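Long-range contacts in cytochrome C (Marichromatium purpuratum 984, PDB 5LO9), which probably oxidises thiosulfate to tetrathionate and passes the electrons along c-type hemes, as a TsdBA protein that joins a diheme cytochrome to a thiosulfate dehydrogenase: residues R4-E10 and A79-Y84; L43-Y47 and G133-P138; I52-R56 and A69-T73; E33-R39 and A140-Y146. One frame throughout, in Å; residues are numbered along the deposited sequence.

All four contacts lie in the N-terminal diheme part of the chain. Interactions 1 and 3 belong to the first cytochrome c unit: the former is a buried, apolar helix crossing, the latter combines a small apolar patch with arginine bonds nearer the surface, and they touch through Val80 and Ile52. Interactions 2 and 4 join the first unit to the second. Interaction 2 is partly buried and apolar, interaction 4 buried and rich in polar bonds, and the two meet at Pro138 with Arg39 and Leu43 with Gln142. Each places a tyrosine between hemes, Tyr47 and Tyr146. Helix 45-57 serves interactions 2 and 3, at its start and in its later turns.

Interaction 1. Residues R4-E10 and A79-Y84; sequences RGRTLAE and AVSAYY
Gly5 and Val80 bring their CA atoms to 4.1 Å where the two helical segments cross nearly at right angles (86°), their axes approaching to 7.7 Å. Gly5 has no side chain, which permits so close a crossing, and its backbone rests on Val80 and on CB of Tyr83. Tyr83 is the principal knob, set among Gly5, Arg6, Ala9 and Glu10. With its CG opposite the backbone N (chi1 169°), the ring lies along the 4-10 backbone: CA of Arg6 stands over one face, 3.9 Å from the ring centroid in a CH-pi contact, and Gly5 O lies above the same ring nearer its rim. The methylene part of Arg6 runs past the ring, CG reaching Tyr83 CE1 at 3.5 Å, while its guanidinium leads off to a salt bridge with Glu3. Ala9 CB fits between the two tyrosines, touching CE2 of Tyr83 and the hydroxyl end of Tyr84. On the other flank Leu8 CD1 meets Val80 CG1 at 3.8 Å, the side chains crossing steeply. Arg4 lays CB and CG against Ala79 CB, and its NE forms a salt bridge with Asp76. This is the perpendicular packing of first and last helices familiar from class I cytochromes c, with Val80 also touching heme c. Dispersion and CH-pi contacts therefore join the helices, while both arginines send their charge to acidic partners beside the interface.

Interaction 2. Residues L43-Y47 and G133-P138; sequences LEPAY and GAVFPP. With HEC (heme c), chain D.
Tyr47 turns one face of its ring to Pro137, whose CB lies 3.7 Å from the ring centroid and 16° off its normal, a CH-pi contact; Pro137 CG extends the cover to Tyr47 CE1. Phe136 has Val135 CG1 over one face and brings its edge to the heme c of chain D, with the meso carbon CHD in the ring plane. The Pro137 ring is thus a spacer, since its CD also touches the propionate carbon CAD of that heme at 3.6 Å. The tyrosine ring reaches this position because its CG lies trans to the backbone N (chi1 175°), and its OH hydrogen-bonds a propionate of the other heme c. It also comes within 2.9 Å of O1A of the chain D heme, so the hydroxyl sits between the propionates of two hemes. At the flank, Leu43 CD1 leans on Pro138 CG at 3.7 Å. Towards the surface, Glu44 lays its CG against Gly133 O, and Ala46 CB faces Ala134 CB at 4.1 Å. The carbonyl of Pro137 accepts a bond from ND1 of His125, the axial ligand of heme c #2, as a proline carbonyl does in other class I cytochromes c. Through Tyr47, Glu44 and Ala46 the start of helix 45-57 lies against the loop between helices 121-125 and 144-156, whose Val135 and Phe136 in turn touch helix 403-406 through Leu404 and Cys405.

Interaction 3. Residues I52-R56 and A69-T73; sequences IERFR and AERLT. With HEC (heme c), chain D; PGO (S-1,2-propanediol), chain I.
Arg56 leaves its helix with CG opposite the carbonyl carbon (chi1 -71°) and then bends at chi3 (71°), which carries NH1 to the carbonyls of Ala69 and Leu72. Within this class I cytochrome c unit, the arginine of helix 45-57 thus bonds the C-terminal end of helix 66-71. The NH1 to Ala69 O bond is 2.9 Å long and fairly straight (157°), lying in both the carbonyl plane and the guanidinium plane. Leu72 O, also 2.9 Å from Arg56 NH1, is approached aslant, out of both planes. One nitrogen therefore ties the last turn to the residue that follows it. Beneath these bonds the packing is apolar: Phe55 CB meets Ala69 CB at 3.6 Å, and Ile52 CG2 touches Leu72 CD1 at 4.0 Å, the two side chains crossing at about a right angle. Ile52, Phe55 and Leu72 all touch heme c #1, and Phe55 also rests on its axial ligand Met65. Arg54 points another way, serving heme c #2, the chain D heme, whose propionate it grips side-on. Its NE donates to O1D at 3.0 Å, while Arg54 NH2 donates to heme O2D at 3.0 Å and to O2 of a propanediol at 3.2 Å.

Interaction 4. Residues E33-R39 and A140-Y146; sequences EALGAAR and AGQPYSY. With HEC (heme c), chain C; EDO (1,2-ethanediol), chain U.
Glu33 O is gripped by two donors: Ser145 OG, at 2.7 Å in the carbonyl plane and on a lone pair, and the backbone N of Gly36. The carboxylate of the same residue folds back through its chi2 bend (-67°) to meet the first turn of helix 144-156. Tyr144 N donates to Glu33 OE2 at 2.6 Å and Ser145 N to Glu33 OE1 at 3.2 Å, both on the syn side, so two oxygens cover two N-H groups at the helix start. OE2 also receives Arg94 N, and the helix end would be expected to favour the ionised carboxylate. Further along, the Gln142 amide bonds both backbone polar groups of Arg39: OE1 accepts from Arg39 N at 2.6 Å and Gln142 NE2 donates to Arg39 O at 3.0 Å. Arg39 stretches on to a weak bond from NH1 to Ala140 O, its NE being held by Ala41 O. Ala38 CB stands almost exactly over the Tyr146 ring, 3.6 Å from its centroid and 7° off the normal. The hydroxyl of Tyr146 is bonded to Arg60 and to a propionate of the second heme c. Gly36 and Ala37 form a G1 beta bulge facing Asp32, and Ala38 O accepts from ND1 of the axial ligand His25. This histidine-to-carbonyl bond is typical of class I cytochromes c, and Ala38 with Tyr146 mirrors Pro137 with Tyr47, as suits a tandem diheme cytochrome.

Interaction 1. Residues R4-E10 and A79-Y84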
# COMPACT_ATOMS: atom_id res chain seq x y z
N ARG A 4 55.97 27.50 -16.42
CA ARG A 4 55.60 28.30 -17.57
C ARG A 4 54.18 28.82 -17.40
O ARG A 4 53.91 30.01 -17.60
CB ARG A 4 55.74 27.46 -18.85
CG ARG A 4 55.26 28.14 -20.15
CD ARG A 4 56.24 29.22 -20.71
NE ARG A 4 56.40 29.13 -22.17
CZ ARG A 4 57.24 28.30 -22.80
NH1 ARG A 4 58.04 27.49 -22.09
NH2 ARG A 4 57.29 28.30 -24.13
N GLY A 5 53.27 27.94 -16.97
CA GLY A 5 51.91 28.35 -16.69
C GLY A 5 51.82 29.51 -15.71
O GLY A 5 51.09 30.48 -15.94
N ARG A 6 52.57 29.43 -14.61
CA ARG A 6 52.51 30.51 -13.62
C ARG A 6 52.99 31.82 -14.23
O ARG A 6 52.36 32.87 -14.06
CB ARG A 6 53.32 30.17 -12.35
CG ARG A 6 52.94 31.09 -11.12
CD ARG A 6 54.02 31.21 -10.03
NE ARG A 6 54.79 29.97 -9.88
CZ ARG A 6 54.54 29.02 -8.97
NH1 ARG A 6 53.51 29.15 -8.11
NH2 ARG A 6 55.30 27.92 -8.94
N THR A 7 54.11 31.79 -14.96
CA THR A 7 54.62 33.06 -15.46
C THR A 7 53.68 33.64 -16.52
O THR A 7 53.44 34.86 -16.52
CB THR A 7 56.06 32.89 -15.99
OG1 THR A 7 56.07 31.99 -17.10
CG2 THR A 7 57.04 32.34 -14.87
N LEU A 8 53.03 32.80 -17.34
CA LEU A 8 52.03 33.31 -18.28
C LEU A 8 50.80 33.83 -17.57
O LEU A 8 50.22 34.85 -17.97
CB LEU A 8 51.61 32.24 -19.27
CG LEU A 8 52.54 31.94 -20.42
CD1 LEU A 8 51.90 30.89 -21.36
CD2 LEU A 8 52.86 33.22 -21.15
N ALA A 9 50.34 33.13 -16.53
CA ALA A 9 49.16 33.63 -15.84
C ALA A 9 49.46 34.91 -15.09
O ALA A 9 48.64 35.84 -15.11
CB ALA A 9 48.61 32.57 -14.90
N GLU A 10 50.62 35.00 -14.43
CA GLU A 10 50.86 36.13 -13.53
C GLU A 10 51.53 37.32 -14.21
O GLU A 10 51.24 38.47 -13.86
CB GLU A 10 51.74 35.69 -12.35
CG GLU A 10 51.10 34.68 -11.36
CD GLU A 10 51.99 34.41 -10.14
OE1 GLU A 10 53.09 35.01 -10.04
OE2 GLU A 10 51.62 33.53 -9.34
N ALA A 79 50.75 24.25 -20.64
CA ALA A 79 51.25 24.77 -19.38
C ALA A 79 50.18 25.51 -18.61
O ALA A 79 50.01 25.28 -17.41
CB ALA A 79 52.43 25.70 -19.60
N VAL A 80 49.46 26.44 -19.27
CA VAL A 80 48.43 27.21 -18.55
C VAL A 80 47.27 26.32 -18.16
O VAL A 80 46.65 26.55 -17.13
CB VAL A 80 47.89 28.44 -19.32
CG1 VAL A 80 48.93 29.52 -19.40
CG2 VAL A 80 47.36 28.06 -20.71
N SER A 81 46.93 25.32 -18.97
CA SER A 81 45.89 24.40 -18.56
C SER A 81 46.27 23.71 -17.24
O SER A 81 45.46 23.66 -16.31
CB SER A 81 45.62 23.39 -19.66
OG SER A 81 45.32 24.05 -20.88
N ALA A 82 47.51 23.22 -17.13
CA ALA A 82 47.95 22.57 -15.89
C ALA A 82 48.03 23.55 -14.74
O ALA A 82 47.77 23.18 -13.59
CB ALA A 82 49.29 21.92 -16.09
N TYR A 83 48.42 24.80 -15.01
CA TYR A 83 48.52 25.77 -13.93
C TYR A 83 47.15 26.08 -13.33
O TYR A 83 46.97 25.99 -12.11
CB TYR A 83 49.18 27.06 -14.42
CG TYR A 83 49.07 28.20 -13.43
CD1 TYR A 83 49.98 28.34 -12.42
CD2 TYR A 83 48.06 29.13 -13.53
CE1 TYR A 83 49.88 29.39 -11.49
CE2 TYR A 83 47.96 30.19 -12.61
CZ TYR A 83 48.87 30.31 -11.60
OH TYR A 83 48.78 31.36 -10.69
N TYR A 84 46.16 26.40 -14.16
CA TYR A 84 44.85 26.78 -13.64
C TYR A 84 44.14 25.58 -13.04
O TYR A 84 43.32 25.75 -12.13
CB TYR A 84 44.00 27.45 -14.74
CG TYR A 84 44.33 28.92 -14.90
CD1 TYR A 84 44.09 29.79 -13.87
CD2 TYR A 84 44.92 29.42 -16.05
CE1 TYR A 84 44.42 31.13 -13.96
CE2 TYR A 84 45.24 30.77 -16.17
CZ TYR A 84 44.99 31.61 -15.11
OH TYR A 84 45.28 32.95 -15.13

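Interaction 2. Residues L43-Y47 and G133-P138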
# COMPACT_ATOMS: atom_id res chain seq x y z
N LEU A 43 39.37 24.22 -12.84
CA LEU A 43 38.74 23.51 -13.94
C LEU A 43 39.67 22.40 -14.43
O LEU A 43 40.89 22.50 -14.33
CB LEU A 43 38.40 24.48 -15.08
CG LEU A 43 37.01 25.12 -15.00
CD1 LEU A 43 36.81 25.91 -13.72
CD2 LEU A 43 36.79 26.03 -16.19
N GLU A 44 39.08 21.35 -14.97
CA GLU A 44 39.87 20.22 -15.42
C GLU A 44 40.84 20.67 -16.52
O GLU A 44 40.41 21.32 -17.48
CB GLU A 44 38.95 19.12 -15.92
CG GLU A 44 38.30 18.29 -14.84
CD GLU A 44 39.15 17.16 -14.28
OE1 GLU A 44 40.32 16.97 -14.72
OE2 GLU A 44 38.62 16.47 -13.39
N PRO A 45 42.13 20.38 -16.40
CA PRO A 45 43.08 20.83 -17.44
C PRO A 45 42.71 20.43 -18.86
O PRO A 45 42.86 21.26 -19.77
CB PRO A 45 44.41 20.19 -17.01
CG PRO A 45 44.28 20.05 -15.58
CD PRO A 45 42.83 19.67 -15.33
N ALA A 46 42.20 19.22 -19.07
CA ALA A 46 41.80 18.85 -20.42
C ALA A 46 40.69 19.76 -20.93
O ALA A 46 40.61 20.01 -22.15
CB ALA A 46 41.29 17.43 -20.51
N TYR A 47 39.80 20.20 -20.04
CA TYR A 47 38.69 21.04 -20.47
C TYR A 47 39.22 22.40 -20.89
O TYR A 47 38.89 22.90 -21.98
CB TYR A 47 37.65 21.17 -19.37
CG TYR A 47 36.55 22.15 -19.75
CD1 TYR A 47 35.50 21.77 -20.58
CD2 TYR A 47 36.59 23.46 -19.30
CE1 TYR A 47 34.48 22.69 -20.95
CE2 TYR A 47 35.63 24.37 -19.67
CZ TYR A 47 34.59 23.99 -20.50
OH TYR A 47 33.67 24.95 -20.84
N GLY A 133 33.95 15.57 -14.08
CA GLY A 133 35.06 15.18 -14.92
C GLY A 133 35.38 16.19 -16.01
O GLY A 133 34.93 17.34 -16.00
N ALA A 134 36.20 15.73 -16.96
CA ALA A 134 36.74 16.64 -17.97
C ALA A 134 35.69 17.07 -18.99
O ALA A 134 35.64 18.25 -19.37
CB ALA A 134 37.90 15.99 -18.69
N VAL A 135 34.82 16.14 -19.41
CA VAL A 135 33.76 16.45 -20.36
C VAL A 135 32.83 17.52 -19.83
O VAL A 135 32.36 18.37 -20.59
CB VAL A 135 32.92 15.21 -20.67
CG1 VAL A 135 31.75 15.57 -21.57
CG2 VAL A 135 33.72 14.19 -21.32
N PHE A 136 32.51 17.48 -18.56
CA PHE A 136 31.37 18.24 -18.05
C PHE A 136 31.86 19.29 -17.07
O PHE A 136 32.17 18.96 -15.91
CB PHE A 136 30.35 17.30 -17.42
CG PHE A 136 29.72 16.35 -18.41
CD1 PHE A 136 28.74 16.78 -19.30
CD2 PHE A 136 30.10 15.03 -18.46
CE1 PHE A 136 28.14 15.90 -20.23
CE2 PHE A 136 29.52 14.14 -19.39
CZ PHE A 136 28.55 14.57 -20.27
N PRO A 137 31.96 20.55 -17.47
CA PRO A 137 32.64 21.55 -16.65
C PRO A 137 31.75 22.03 -15.51
O PRO A 137 30.52 21.89 -15.58
CB PRO A 137 32.90 22.71 -17.63
CG PRO A 137 31.76 22.64 -18.54
CD PRO A 137 31.49 21.14 -18.73
N PRO A 138 32.34 22.66 -14.50
CA PRO A 138 31.54 23.27 -13.44
C PRO A 138 30.81 24.49 -13.94
O PRO A 138 31.29 25.19 -14.83
CB PRO A 138 32.57 23.64 -12.38
CG PRO A 138 33.84 23.79 -13.09
CD PRO A 138 33.77 22.98 -14.35
FE HEC D . 25.67 22.18 -19.77
CHA HEC D . 28.84 23.24 -20.75
CHB HEC D . 24.93 25.43 -18.67
CHC HEC D . 22.54 21.11 -18.64
CHD HEC D . 26.29 19.03 -21.12
NA HEC D . 26.71 23.99 -19.72
C1A HEC D . 27.95 24.20 -20.15
C2A HEC D . 28.40 25.60 -19.99
C3A HEC D . 27.24 26.26 -19.39
C4A HEC D . 26.24 25.16 -19.26
CMA HEC D . 27.13 27.71 -19.01
CAA HEC D . 29.72 26.24 -20.35
CBA HEC D . 30.65 26.17 -19.15
CGA HEC D . 31.96 26.87 -19.45
O1A HEC D . 32.90 26.72 -18.64
O2A HEC D . 32.04 27.57 -20.48
NB HEC D . 24.04 23.10 -18.83
C1B HEC D . 23.94 24.38 -18.47
C2B HEC D . 22.64 24.69 -17.82
C3B HEC D . 21.93 23.41 -17.83
C4B HEC D . 22.90 22.51 -18.48
CMB HEC D . 22.19 26.03 -17.30
CAB HEC D . 20.57 23.05 -17.30
CBB HEC D . 19.53 23.94 -17.92
NC HEC D . 24.61 20.39 -19.85
C1C HEC D . 23.41 20.16 -19.34
C2C HEC D . 22.94 18.77 -19.55
C3C HEC D . 24.04 18.14 -20.30
C4C HEC D . 25.01 19.26 -20.43
CMC HEC D . 21.63 18.21 -19.10
CAC HEC D . 24.23 16.72 -20.78
CBC HEC D . 23.06 16.01 -21.40
ND HEC D . 27.27 21.30 -20.75
C1D HEC D . 27.32 20.06 -21.23
C2D HEC D . 28.60 19.75 -21.89
C3D HEC D . 29.37 20.97 -21.78
C4D HEC D . 28.44 21.87 -21.05
CMD HEC D . 29.01 18.49 -22.53
CAD HEC D . 30.77 21.21 -22.30
CBD HEC D . 30.75 21.87 -23.69
CGD HEC D . 32.11 21.86 -24.34
O1D HEC D . 32.44 22.91 -24.93
O2D HEC D . 32.86 20.84 -24.26

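Interaction 3. Residues I52-R56 and A69-T73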
# COMPACT_ATOMS: atom_id res chain seq x y z
N ILE A 52 40.45 26.34 -25.20
CA ILE A 52 41.39 27.16 -25.95
C ILE A 52 41.40 26.71 -27.41
O ILE A 52 41.38 27.53 -28.34
CB ILE A 52 42.78 27.11 -25.30
CG1 ILE A 52 42.75 27.93 -23.99
CG2 ILE A 52 43.83 27.71 -26.19
CD1 ILE A 52 43.88 27.65 -23.02
N GLU A 53 41.37 25.41 -27.63
CA GLU A 53 41.38 24.92 -28.99
C GLU A 53 40.05 25.17 -29.68
O GLU A 53 40.02 25.31 -30.91
CB GLU A 53 41.75 23.43 -29.02
CG GLU A 53 43.26 23.19 -28.89
CD GLU A 53 43.65 21.73 -28.49
OE1 GLU A 53 42.77 20.83 -28.44
OE2 GLU A 53 44.87 21.48 -28.24
N ARG A 54 38.95 25.24 -28.92
CA ARG A 54 37.67 25.59 -29.54
C ARG A 54 37.73 26.99 -30.12
O ARG A 54 37.24 27.24 -31.23
CB ARG A 54 36.51 25.52 -28.54
CG ARG A 54 36.09 24.13 -28.14
CD ARG A 54 34.58 23.97 -28.04
NE ARG A 54 34.27 22.79 -27.25
CZ ARG A 54 34.38 21.55 -27.71
NH1 ARG A 54 34.79 21.30 -28.95
NH2 ARG A 54 34.10 20.53 -26.93
N PHE A 55 38.29 27.93 -29.35
CA PHE A 55 38.47 29.29 -29.83
C PHE A 55 39.29 29.29 -31.12
O PHE A 55 38.94 29.95 -32.09
CB PHE A 55 39.20 30.11 -28.76
CG PHE A 55 38.33 30.65 -27.67
CD1 PHE A 55 37.49 31.70 -27.90
CD2 PHE A 55 38.42 30.13 -26.38
CE1 PHE A 55 36.72 32.21 -26.89
CE2 PHE A 55 37.65 30.63 -25.36
CZ PHE A 55 36.79 31.66 -25.61
N ARG A 56 40.37 28.50 -31.14
CA ARG A 56 41.27 28.45 -32.29
C ARG A 56 40.61 27.85 -33.53
O ARG A 56 40.97 28.23 -34.65
CB ARG A 56 42.52 27.67 -31.90
CG ARG A 56 43.36 28.46 -30.92
CD ARG A 56 44.24 27.60 -30.13
NE ARG A 56 45.37 26.99 -30.83
CZ ARG A 56 46.57 27.53 -30.92
NH1 ARG A 56 46.79 28.71 -30.39
NH2 ARG A 56 47.56 26.89 -31.52
N ALA A 69 43.80 33.42 -27.28
CA ALA A 69 43.82 32.00 -27.56
C ALA A 69 44.65 31.68 -28.79
O ALA A 69 45.21 30.58 -28.87
CB ALA A 69 42.41 31.48 -27.71
N GLU A 70 44.68 32.57 -29.81
CA GLU A 70 45.45 32.25 -31.02
C GLU A 70 46.95 32.45 -30.82
O GLU A 70 47.76 31.75 -31.46
CB GLU A 70 44.94 33.07 -32.22
CG GLU A 70 45.55 34.47 -32.38
CD GLU A 70 45.15 35.20 -33.68
OE1 GLU A 70 45.11 34.55 -34.78
OE2 GLU A 70 44.90 36.43 -33.57
N ARG A 71 47.35 33.34 -29.91
CA ARG A 71 48.75 33.63 -29.70
C ARG A 71 49.49 32.56 -28.91
O ARG A 71 50.71 32.60 -28.85
CB ARG A 71 48.93 34.97 -28.98
CG ARG A 71 49.33 36.07 -29.92
CD ARG A 71 49.34 37.44 -29.24
NE ARG A 71 49.52 38.55 -30.19
CZ ARG A 71 50.59 38.70 -30.98
NH1 ARG A 71 51.60 37.82 -30.94
NH2 ARG A 71 50.65 39.74 -31.80
N LEU A 72 48.79 31.60 -28.32
CA LEU A 72 49.45 30.55 -27.55
C LEU A 72 50.07 29.51 -28.47
O LEU A 72 49.55 29.21 -29.55
CB LEU A 72 48.44 29.86 -26.61
CG LEU A 72 47.84 30.76 -25.55
CD1 LEU A 72 46.79 29.97 -24.82
CD2 LEU A 72 48.89 31.31 -24.60
N THR A 73 51.22 28.99 -28.07
CA THR A 73 51.76 27.81 -28.73
C THR A 73 51.17 26.59 -28.06
O THR A 73 50.64 26.68 -26.96
CB THR A 73 53.28 27.78 -28.63
OG1 THR A 73 53.69 27.74 -27.25
CG2 THR A 73 53.89 29.00 -29.31
FE HEC D . 25.67 22.18 -19.77
CHA HEC D . 28.84 23.24 -20.75
CHB HEC D . 24.93 25.43 -18.67
CHC HEC D . 22.54 21.11 -18.64
CHD HEC D . 26.29 19.03 -21.12
NA HEC D . 26.71 23.99 -19.72
C1A HEC D . 27.95 24.20 -20.15
C2A HEC D . 28.40 25.60 -19.99
C3A HEC D . 27.24 26.26 -19.39
C4A HEC D . 26.24 25.16 -19.26
CMA HEC D . 27.13 27.71 -19.01
CAA HEC D . 29.72 26.24 -20.35
CBA HEC D . 30.65 26.17 -19.15
CGA HEC D . 31.96 26.87 -19.45
O1A HEC D . 32.90 26.72 -18.64
O2A HEC D . 32.04 27.57 -20.48
NB HEC D . 24.04 23.10 -18.83
C1B HEC D . 23.94 24.38 -18.47
C2B HEC D . 22.64 24.69 -17.82
C3B HEC D . 21.93 23.41 -17.83
C4B HEC D . 22.90 22.51 -18.48
CMB HEC D . 22.19 26.03 -17.30
CAB HEC D . 20.57 23.05 -17.30
CBB HEC D . 19.53 23.94 -17.92
NC HEC D . 24.61 20.39 -19.85
C1C HEC D . 23.41 20.16 -19.34
C2C HEC D . 22.94 18.77 -19.55
C3C HEC D . 24.04 18.14 -20.30
C4C HEC D . 25.01 19.26 -20.43
CMC HEC D . 21.63 18.21 -19.10
CAC HEC D . 24.23 16.72 -20.78
CBC HEC D . 23.06 16.01 -21.40
ND HEC D . 27.27 21.30 -20.75
C1D HEC D . 27.32 20.06 -21.23
C2D HEC D . 28.60 19.75 -21.89
C3D HEC D . 29.37 20.97 -21.78
C4D HEC D . 28.44 21.87 -21.05
CMD HEC D . 29.01 18.49 -22.53
CAD HEC D . 30.77 21.21 -22.30
CBD HEC D . 30.75 21.87 -23.69
CGD HEC D . 32.11 21.86 -24.34
O1D HEC D . 32.44 22.91 -24.93
O2D HEC D . 32.86 20.84 -24.26
C1 PGO I . 36.32 17.44 -29.46
C2 PGO I . 35.25 17.10 -28.40
C3 PGO I . 33.86 17.58 -28.87
O1 PGO I . 35.78 18.49 -30.32
O2 PGO I . 35.57 17.65 -27.09

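Interaction 4. Residues E33-R39 and A140-Y146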
# COMPACT_ATOMS: atom_id res chain seq x y z
N GLU A 33 33.30 39.70 -13.27
CA GLU A 33 31.94 39.98 -13.71
C GLU A 33 31.90 41.01 -14.82
O GLU A 33 31.21 40.81 -15.82
CB GLU A 33 31.11 40.46 -12.53
CG GLU A 33 30.52 39.37 -11.72
CD GLU A 33 29.48 38.58 -12.47
OE1 GLU A 33 28.94 39.08 -13.52
OE2 GLU A 33 29.21 37.46 -11.98
N ALA A 34 32.59 42.14 -14.64
CA ALA A 34 32.50 43.24 -15.61
C ALA A 34 32.96 42.85 -17.01
O ALA A 34 32.35 43.27 -18.00
CB ALA A 34 33.31 44.43 -15.12
N LEU A 35 34.07 42.10 -17.11
CA LEU A 35 34.59 41.63 -18.39
C LEU A 35 33.87 40.38 -18.88
O LEU A 35 34.02 40.01 -20.06
CB LEU A 35 36.07 41.31 -18.27
CG LEU A 35 36.96 42.44 -17.75
CD1 LEU A 35 38.26 41.92 -17.19
CD2 LEU A 35 37.27 43.38 -18.90
N GLY A 36 33.15 39.68 -18.01
CA GLY A 36 32.64 38.39 -18.42
C GLY A 36 33.74 37.37 -18.60
O GLY A 36 33.61 36.45 -19.41
N ALA A 37 34.83 37.53 -17.85
CA ALA A 37 35.94 36.60 -17.90
C ALA A 37 35.65 35.42 -16.99
O ALA A 37 35.27 35.61 -15.83
CB ALA A 37 37.22 37.30 -17.47
N ALA A 38 35.85 34.22 -17.52
CA ALA A 38 35.44 33.01 -16.83
C ALA A 38 36.30 32.77 -15.61
O ALA A 38 37.39 33.32 -15.45
CB ALA A 38 35.56 31.79 -17.75
N ARG A 39 35.75 31.97 -14.71
CA ARG A 39 36.55 31.27 -13.73
C ARG A 39 37.40 30.22 -14.43
O ARG A 39 36.87 29.37 -15.16
CB ARG A 39 35.66 30.58 -12.69
CG ARG A 39 36.38 29.62 -11.79
CD ARG A 39 35.45 28.71 -11.01
NE ARG A 39 36.16 27.51 -10.57
CZ ARG A 39 35.56 26.39 -10.15
NH1 ARG A 39 34.24 26.32 -10.11
NH2 ARG A 39 36.29 25.33 -9.81
N ALA A 140 29.21 26.06 -11.05
CA ALA A 140 29.23 26.72 -9.76
C ALA A 140 30.37 27.73 -9.69
O ALA A 140 31.53 27.42 -9.98
CB ALA A 140 29.39 25.67 -8.68
N GLY A 141 30.02 28.96 -9.31
CA GLY A 141 30.99 30.02 -9.14
C GLY A 141 31.43 30.70 -10.42
O GLY A 141 32.11 31.73 -10.33
N GLN A 142 31.05 30.21 -11.59
CA GLN A 142 31.32 30.97 -12.80
C GLN A 142 30.58 32.30 -12.73
O GLN A 142 29.42 32.33 -12.32
CB GLN A 142 30.88 30.18 -14.04
CG GLN A 142 31.81 29.09 -14.44
CD GLN A 142 33.16 29.59 -14.99
OE1 GLN A 142 33.44 30.80 -15.04
NE2 GLN A 142 33.99 28.66 -15.42
N PRO A 143 31.19 33.40 -13.15
CA PRO A 143 30.49 34.69 -13.11
C PRO A 143 29.16 34.64 -13.84
O PRO A 143 28.97 33.90 -14.81
CB PRO A 143 31.47 35.65 -13.80
CG PRO A 143 32.78 35.11 -13.52
CD PRO A 143 32.59 33.56 -13.55
N TYR A 144 28.21 35.43 -13.33
CA TYR A 144 26.90 35.54 -13.95
C TYR A 144 27.02 35.93 -15.41
O TYR A 144 26.44 35.28 -16.29
CB TYR A 144 26.05 36.56 -13.21
CG TYR A 144 24.74 36.98 -13.88
CD1 TYR A 144 23.54 36.26 -13.67
CD2 TYR A 144 24.69 38.12 -14.69
CE1 TYR A 144 22.33 36.67 -14.26
CE2 TYR A 144 23.51 38.53 -15.27
CZ TYR A 144 22.33 37.80 -15.06
OH TYR A 144 21.19 38.25 -15.68
N SER A 145 27.79 36.98 -15.68
CA SER A 145 27.91 37.47 -17.05
C SER A 145 28.43 36.39 -17.98
O SER A 145 28.02 36.32 -19.15
CB SER A 145 28.81 38.69 -17.09
OG SER A 145 30.04 38.44 -16.44
N TYR A 146 29.35 35.54 -17.49
CA TYR A 146 29.96 34.51 -18.34
C TYR A 146 28.97 33.39 -18.64
O TYR A 146 28.82 32.96 -19.80
CB TYR A 146 31.19 33.93 -17.67
CG TYR A 146 31.78 32.82 -18.47
CD1 TYR A 146 32.36 33.06 -19.71
CD2 TYR A 146 31.75 31.52 -18.02
CE1 TYR A 146 32.90 32.02 -20.47
CE2 TYR A 146 32.29 30.46 -18.77
CZ TYR A 146 32.85 30.73 -20.00
OH TYR A 146 33.37 29.71 -20.74
FE HEC C . 40.63 34.23 -21.15
CHA HEC C . 37.48 32.77 -21.55
CHB HEC C . 42.09 31.03 -20.84
CHC HEC C . 43.82 35.69 -21.12
CHD HEC C . 39.16 37.44 -21.21
NA HEC C . 39.93 32.26 -21.18
C1A HEC C . 38.64 31.88 -21.35
C2A HEC C . 38.45 30.40 -21.34
C3A HEC C . 39.82 29.91 -21.14
C4A HEC C . 40.64 31.14 -21.05
CMA HEC C . 40.22 28.48 -21.06
CAA HEC C . 37.20 29.57 -21.49
CBA HEC C . 36.70 29.29 -20.08
CGA HEC C . 35.63 28.23 -19.94
O1A HEC C . 35.05 28.15 -18.84
O2A HEC C . 35.36 27.46 -20.89
NB HEC C . 42.57 33.50 -20.99
C1B HEC C . 42.93 32.22 -20.87
C2B HEC C . 44.38 32.04 -20.78
C3B HEC C . 44.91 33.41 -20.86
C4B HEC C . 43.70 34.23 -21.01
CMB HEC C . 45.11 30.76 -20.61
CAB HEC C . 46.34 33.84 -20.86
CBB HEC C . 47.05 33.15 -22.01
NC HEC C . 41.34 36.19 -21.15
C1C HEC C . 42.63 36.56 -21.16
C2C HEC C . 42.80 38.03 -21.15
C3C HEC C . 41.43 38.54 -21.16
C4C HEC C . 40.62 37.31 -21.15
CMC HEC C . 44.08 38.77 -21.13
CAC HEC C . 40.93 39.96 -21.16
CBC HEC C . 41.56 40.76 -22.25
ND HEC C . 38.69 34.97 -21.35
C1D HEC C . 38.33 36.26 -21.36
C2D HEC C . 36.88 36.45 -21.51
C3D HEC C . 36.36 35.09 -21.61
C4D HEC C . 37.58 34.24 -21.52
CMD HEC C . 36.12 37.73 -21.57
CAD HEC C . 34.93 34.72 -21.85
CBD HEC C . 34.90 34.36 -23.34
CGD HEC C . 33.52 33.98 -23.80
O1D HEC C . 33.38 33.16 -24.75
O2D HEC C . 32.58 34.55 -23.21
C1 EDO U . 33.78 41.62 -9.72
O1 EDO U . 34.13 40.28 -10.14
C2 EDO U . 33.99 42.58 -10.89
O2 EDO U . 33.05 43.64 -10.76